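Local structure of KLLA0F12672p (Kluyveromyces lactis, 4M3O) at residues E6-V11 and M49-R54; Y105-L108 and T113-H116. The protein probably removes phosphate from the C-terminal domain repeats of RNA polymerase II during transcription, with this chain being the phosphatase's zinc-binding N-terminal domain. One frame throughout, in Å; residues are numbered along the deposited sequence.

In the fold
The two contacts lie on opposite sides of the chain's centre, about 26 Å apart between their centres, and share no segment. Contact 1 is buried and joins two separate helices, 5-13 and 46-52, through aliphatic and aromatic side chains. Contact 2 is a surface contact of short sequence range, in which the loop before helix 114-125 folds back on that helix's first turn, beside the zinc site. Neither has a hydrogen bond between its segments; the polar chemistry of contact 2 is local to the helix start, a threonine cap and a histidine-zinc bond. Helix 114-125 connects the two regions, since its Tyr123 packs on Ile52 of contact 1.

Contact 1. Residues E6-V11 and M49-R54; sequences EEIKEV and MKYISR
Ile8 meets both Tyr51 and Ile52, and its two branches divide the work. The methyl CG2 lies at the edge of the Tyr51 ring, in its plane, with Ile8 CG2 3.9 Å from Tyr51 CE2. The longer branch ends against the other isoleucine, where Ile8 CD1 and Ile52 CD1 approach to 3.3 Å, tighter than usual for two methyl carbons, and the two side chains cross at about a right angle. Lys9 adds its aliphatic part: Lys9 CG is 3.7 Å from Tyr51 OH, and CE passes obliquely by the same end of the ring. Tyr51 reaches toward helix 5-13, where Ile5 and Leu13 also touch it, because its chi1 of 173° turns CG away from the backbone N. On the side of the ring plane opposite Lys9 CE, the Arg54 guanidinium turns one face to Tyr51 CD1, which lies 3.4 Å from the guanidinium plane, and Arg54 NE bonds weakly to Tyr51 O. No hydrogen bond joins the segments, so apolar packing carries this helix-helix contact. Salt bridges from Glu6 to Arg47 and from Glu7 to Lys41 flank it. Helix 24-40 reaches Ile8 through Leu37, while helix 114-125 presents Tyr123 to Ile52.

Contact 2. Residues Y105-L108 and T113-H116; sequences YAYL and TKAH. With ZN (zinc ion), chain C.
The zinc-finger site of the Rtr1/RPAP2 family borders this contact, in which Tyr107 of a short 3-10 turn packs on Lys114 at the start of the helix that carries the zinc ligand His116. The Tyr107 ring comes obliquely against the backbone and the first side-chain carbons of the lysine: Tyr107 CE1 is 3.4 Å from Lys114 CA, and Tyr107 OH is 3.5 Å from Lys114 CB. Tyr107 CG stands between its backbone N and carbonyl carbon (chi1 61°), which brings the ring up to the helix start. The lysine chain bends about its CB-CG and CG-CD bonds, carrying its ammonium away from the tyrosine. Leu108 makes a lighter contact, with its CD1 4.1 Å from Thr113 CA. Thr113 is the N-cap of the helix: its OG1 accepts the backbone N-H of His116 at 3.1 Å, with an N-H...O angle of 159°. The cap thus ties down the backbone of His116, whose ND1 binds the zinc ion at 2.2 Å. Cys74, Cys79 and Cys112 complete the metal site, and Glu154 is hydrogen-bonded to NE2 on the other side of the imidazole. Tyr107 also meets the nearly parallel ring of Phe117, one turn along helix 114-125, while Leu108 is backbone-bonded to Arg85, so the turn is held both to an earlier part of the same loop and to the helix ahead.

Contact 1. Residues E6-V11 and M49-R54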
loop_
_atom_site.group_PDB
_atom_site.type_symbol
_atom_site.label_atom_id
_atom_site.label_comp_id
_atom_site.label_asym_id
_atom_site.label_seq_id
_atom_site.Cartn_x
_atom_site.Cartn_y
_atom_site.Cartn_z
ATOM N N GLU A 6 -2.595 13.268 -4.416
ATOM C CA GLU A 6 -3.728 14.198 -4.589
ATOM C C GLU A 6 -5.059 13.470 -4.529
ATOM O O GLU A 6 -6.007 13.870 -3.856
ATOM C CB GLU A 6 -3.579 14.940 -5.947
ATOM C CG GLU A 6 -2.500 16.070 -5.979
ATOM C CD GLU A 6 -1.063 15.646 -5.623
ATOM O OE1 GLU A 6 -0.525 14.634 -6.183
ATOM O OE2 GLU A 6 -0.450 16.346 -4.770
ATOM N N GLU A 7 -5.130 12.410 -5.290
ATOM C CA GLU A 7 -6.288 11.510 -5.289
ATOM C C GLU A 7 -6.618 10.886 -3.920
ATOM O O GLU A 7 -7.769 10.858 -3.480
ATOM C CB GLU A 7 -5.965 10.389 -6.262
ATOM C CG GLU A 7 -7.040 10.092 -7.261
ATOM C CD GLU A 7 -7.590 8.724 -7.088
ATOM O OE1 GLU A 7 -8.225 8.472 -6.045
ATOM O OE2 GLU A 7 -7.371 7.903 -7.984
ATOM N N ILE A 8 -5.601 10.347 -3.259
ATOM C CA ILE A 8 -5.783 9.783 -1.903
ATOM C C ILE A 8 -6.395 10.824 -0.967
ATOM O O ILE A 8 -7.356 10.536 -0.258
ATOM C CB ILE A 8 -4.467 9.238 -1.353
ATOM C CG1 ILE A 8 -4.073 7.989 -2.179
ATOM C CG2 ILE A 8 -4.587 8.865 0.143
ATOM C CD1 ILE A 8 -2.605 7.700 -2.116
ATOM N N LYS A 9 -5.903 12.050 -1.025
ATOM C CA LYS A 9 -6.384 13.121 -0.137
ATOM C C LYS A 9 -7.829 13.391 -0.435
ATOM O O LYS A 9 -8.639 13.541 0.460
ATOM C CB LYS A 9 -5.551 14.368 -0.331
ATOM C CG LYS A 9 -4.185 14.244 0.320
ATOM C CD LYS A 9 -3.319 15.472 0.061
ATOM C CE LYS A 9 -1.975 15.353 0.770
ATOM N NZ LYS A 9 -1.261 16.661 0.746
ATOM N N GLU A 10 -8.166 13.384 -1.709
ATOM C CA GLU A 10 -9.530 13.647 -2.117
ATOM C C GLU A 10 -10.516 12.512 -1.836
ATOM O O GLU A 10 -11.647 12.770 -1.401
ATOM C CB GLU A 10 -9.559 14.006 -3.612
ATOM C CG GLU A 10 -9.475 15.486 -3.881
ATOM C CD GLU A 10 -10.661 16.203 -3.299
ATOM O OE1 GLU A 10 -11.805 15.824 -3.624
ATOM O OE2 GLU A 10 -10.432 17.125 -2.498
ATOM N N VAL A 11 -10.129 11.272 -2.115
ATOM C CA VAL A 11 -11.089 10.123 -2.019
ATOM C C VAL A 11 -10.968 9.343 -0.707
ATOM O O VAL A 11 -11.799 8.468 -0.435
ATOM C CB VAL A 11 -10.924 9.111 -3.204
ATOM C CG1 VAL A 11 -11.789 7.854 -3.046
ATOM C CG2 VAL A 11 -11.291 9.764 -4.506
ATOM N N MET A 49 4.048 6.278 -3.435
ATOM C CA MET A 49 4.455 5.063 -2.753
ATOM C C MET A 49 5.088 5.417 -1.410
ATOM O O MET A 49 4.752 4.825 -0.344
ATOM C CB MET A 49 5.380 4.359 -3.727
ATOM C CG MET A 49 5.567 2.911 -3.584
ATOM S SD MET A 49 4.084 1.888 -3.515
ATOM C CE MET A 49 5.058 0.538 -2.885
ATOM N N LYS A 50 5.898 6.471 -1.387
ATOM C CA LYS A 50 6.506 6.920 -0.117
ATOM C C LYS A 50 5.472 7.579 0.805
ATOM O O LYS A 50 5.542 7.416 2.021
ATOM C CB LYS A 50 7.614 7.897 -0.322
ATOM C CG LYS A 50 8.813 7.376 -1.105
ATOM C CD LYS A 50 9.596 8.577 -1.715
ATOM C CE LYS A 50 10.760 8.108 -2.582
ATOM N NZ LYS A 50 11.981 7.823 -1.772
ATOM N N TYR A 51 4.514 8.277 0.213
ATOM C CA TYR A 51 3.425 8.880 0.997
ATOM C C TYR A 51 2.524 7.810 1.686
ATOM O O TYR A 51 2.154 7.953 2.829
ATOM C CB TYR A 51 2.592 9.771 0.061
ATOM C CG TYR A 51 1.346 10.333 0.648
ATOM C CD1 TYR A 51 1.398 11.364 1.578
ATOM C CD2 TYR A 51 0.096 9.829 0.281
ATOM C CE1 TYR A 51 0.231 11.887 2.149
ATOM C CE2 TYR A 51 -1.081 10.365 0.807
ATOM C CZ TYR A 51 -1.008 11.392 1.741
ATOM O OH TYR A 51 -2.189 11.857 2.278
ATOM N N ILE A 52 2.164 6.763 0.948
ATOM C CA ILE A 52 1.333 5.616 1.438
ATOM C C ILE A 52 1.752 5.033 2.768
ATOM O O ILE A 52 0.927 4.579 3.540
ATOM C CB ILE A 52 1.400 4.455 0.410
ATOM C CG1 ILE A 52 0.795 4.878 -0.878
ATOM C CG2 ILE A 52 0.587 3.268 0.824
ATOM C CD1 ILE A 52 -0.389 5.738 -0.652
ATOM N N SER A 53 3.068 4.947 2.950
ATOM C CA SER A 53 3.661 4.185 4.009
ATOM C C SER A 53 3.148 4.660 5.323
ATOM O O SER A 53 3.040 3.868 6.252
ATOM C CB SER A 53 5.213 4.220 3.935
ATOM O OG SER A 53 5.701 5.576 4.060
ATOM N N ARG A 54 2.875 5.972 5.447
ATOM C CA ARG A 54 2.346 6.473 6.714
ATOM C C ARG A 54 1.010 5.833 7.103
ATOM O O ARG A 54 0.679 5.735 8.282
ATOM C CB ARG A 54 2.167 7.984 6.658
ATOM C CG ARG A 54 0.928 8.447 5.898
ATOM C CD ARG A 54 0.992 9.994 5.782
ATOM N NE ARG A 54 2.209 10.373 5.053
ATOM C CZ ARG A 54 2.625 11.621 4.834
ATOM N NH1 ARG A 54 1.902 12.678 5.161
ATOM N NH2 ARG A 54 3.740 11.792 4.165
#

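Contact 2. Residues Y105-L108 and T113-H116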
loop_
_atom_site.group_PDB
_atom_site.type_symbol
_atom_site.label_atom_id
_atom_site.label_comp_id
_atom_site.label_asym_id
_atom_site.label_seq_id
_atom_site.Cartn_x
_atom_site.Cartn_y
_atom_site.Cartn_z
ATOM N N TYR A 105 10.669 -20.452 -5.501
ATOM C CA TYR A 105 9.614 -20.563 -6.507
ATOM C C TYR A 105 8.366 -19.748 -6.106
ATOM O O TYR A 105 7.747 -19.009 -6.914
ATOM C CB TYR A 105 9.260 -22.043 -6.692
ATOM N N ALA A 106 8.015 -19.904 -4.826
ATOM C CA ALA A 106 6.752 -19.497 -4.263
ATOM C C ALA A 106 6.287 -18.038 -4.570
ATOM O O ALA A 106 5.091 -17.792 -4.779
ATOM C CB ALA A 106 6.793 -19.759 -2.745
ATOM N N TYR A 107 7.228 -17.090 -4.584
ATOM C CA TYR A 107 6.943 -15.651 -4.782
ATOM C C TYR A 107 6.248 -15.324 -6.118
ATOM O O TYR A 107 5.507 -14.301 -6.231
ATOM C CB TYR A 107 8.243 -14.852 -4.645
ATOM C CG TYR A 107 9.260 -15.211 -5.634
ATOM C CD1 TYR A 107 9.215 -14.682 -6.907
ATOM C CD2 TYR A 107 10.325 -16.046 -5.294
ATOM C CE1 TYR A 107 10.190 -14.998 -7.841
ATOM C CE2 TYR A 107 11.274 -16.397 -6.214
ATOM C CZ TYR A 107 11.206 -15.874 -7.491
ATOM O OH TYR A 107 12.158 -16.213 -8.435
ATOM N N LEU A 108 6.410 -16.224 -7.107
ATOM C CA LEU A 108 5.717 -16.069 -8.386
ATOM C C LEU A 108 4.185 -16.186 -8.282
ATOM O O LEU A 108 3.456 -15.804 -9.204
ATOM C CB LEU A 108 6.253 -17.040 -9.440
ATOM C CG LEU A 108 7.444 -16.659 -10.362
ATOM C CD1 LEU A 108 7.641 -15.161 -10.579
ATOM C CD2 LEU A 108 8.712 -17.291 -9.819
ATOM N N THR A 113 7.508 -11.047 -10.970
ATOM C CA THR A 113 8.968 -11.345 -11.121
ATOM C C THR A 113 9.686 -11.440 -9.775
ATOM O O THR A 113 9.133 -11.033 -8.739
ATOM C CB THR A 113 9.718 -10.173 -11.851
ATOM O OG1 THR A 113 9.462 -8.922 -11.159
ATOM C CG2 THR A 113 9.230 -10.052 -13.268
ATOM N N LYS A 114 10.931 -11.904 -9.766
ATOM C CA LYS A 114 11.652 -11.954 -8.498
ATOM C C LYS A 114 12.023 -10.512 -8.013
ATOM O O LYS A 114 12.133 -10.210 -6.797
ATOM C CB LYS A 114 12.916 -12.782 -8.668
ATOM C CG LYS A 114 13.628 -13.112 -7.371
ATOM C CD LYS A 114 15.121 -13.081 -7.622
ATOM C CE LYS A 114 15.614 -11.640 -7.796
ATOM N NZ LYS A 114 17.079 -11.564 -7.594
ATOM N N ALA A 115 12.223 -9.659 -8.983
ATOM C CA ALA A 115 12.605 -8.292 -8.797
ATOM C C ALA A 115 11.500 -7.589 -7.977
ATOM O O ALA A 115 11.800 -6.931 -6.942
ATOM C CB ALA A 115 12.823 -7.640 -10.169
ATOM N N HIS A 116 10.247 -7.801 -8.378
ATOM C CA HIS A 116 9.081 -7.201 -7.667
ATOM C C HIS A 116 8.832 -7.844 -6.329
ATOM O O HIS A 116 8.476 -7.142 -5.382
ATOM C CB HIS A 116 7.846 -7.079 -8.569
ATOM C CG HIS A 116 7.871 -5.845 -9.418
ATOM N ND1 HIS A 116 6.839 -5.458 -10.231
ATOM C CD2 HIS A 116 8.796 -4.851 -9.500
ATOM C CE1 HIS A 116 7.139 -4.310 -10.821
ATOM N NE2 HIS A 116 8.323 -3.918 -10.385
HETATM ZN ZN ZN C . 5.029 -6.680 -10.698
#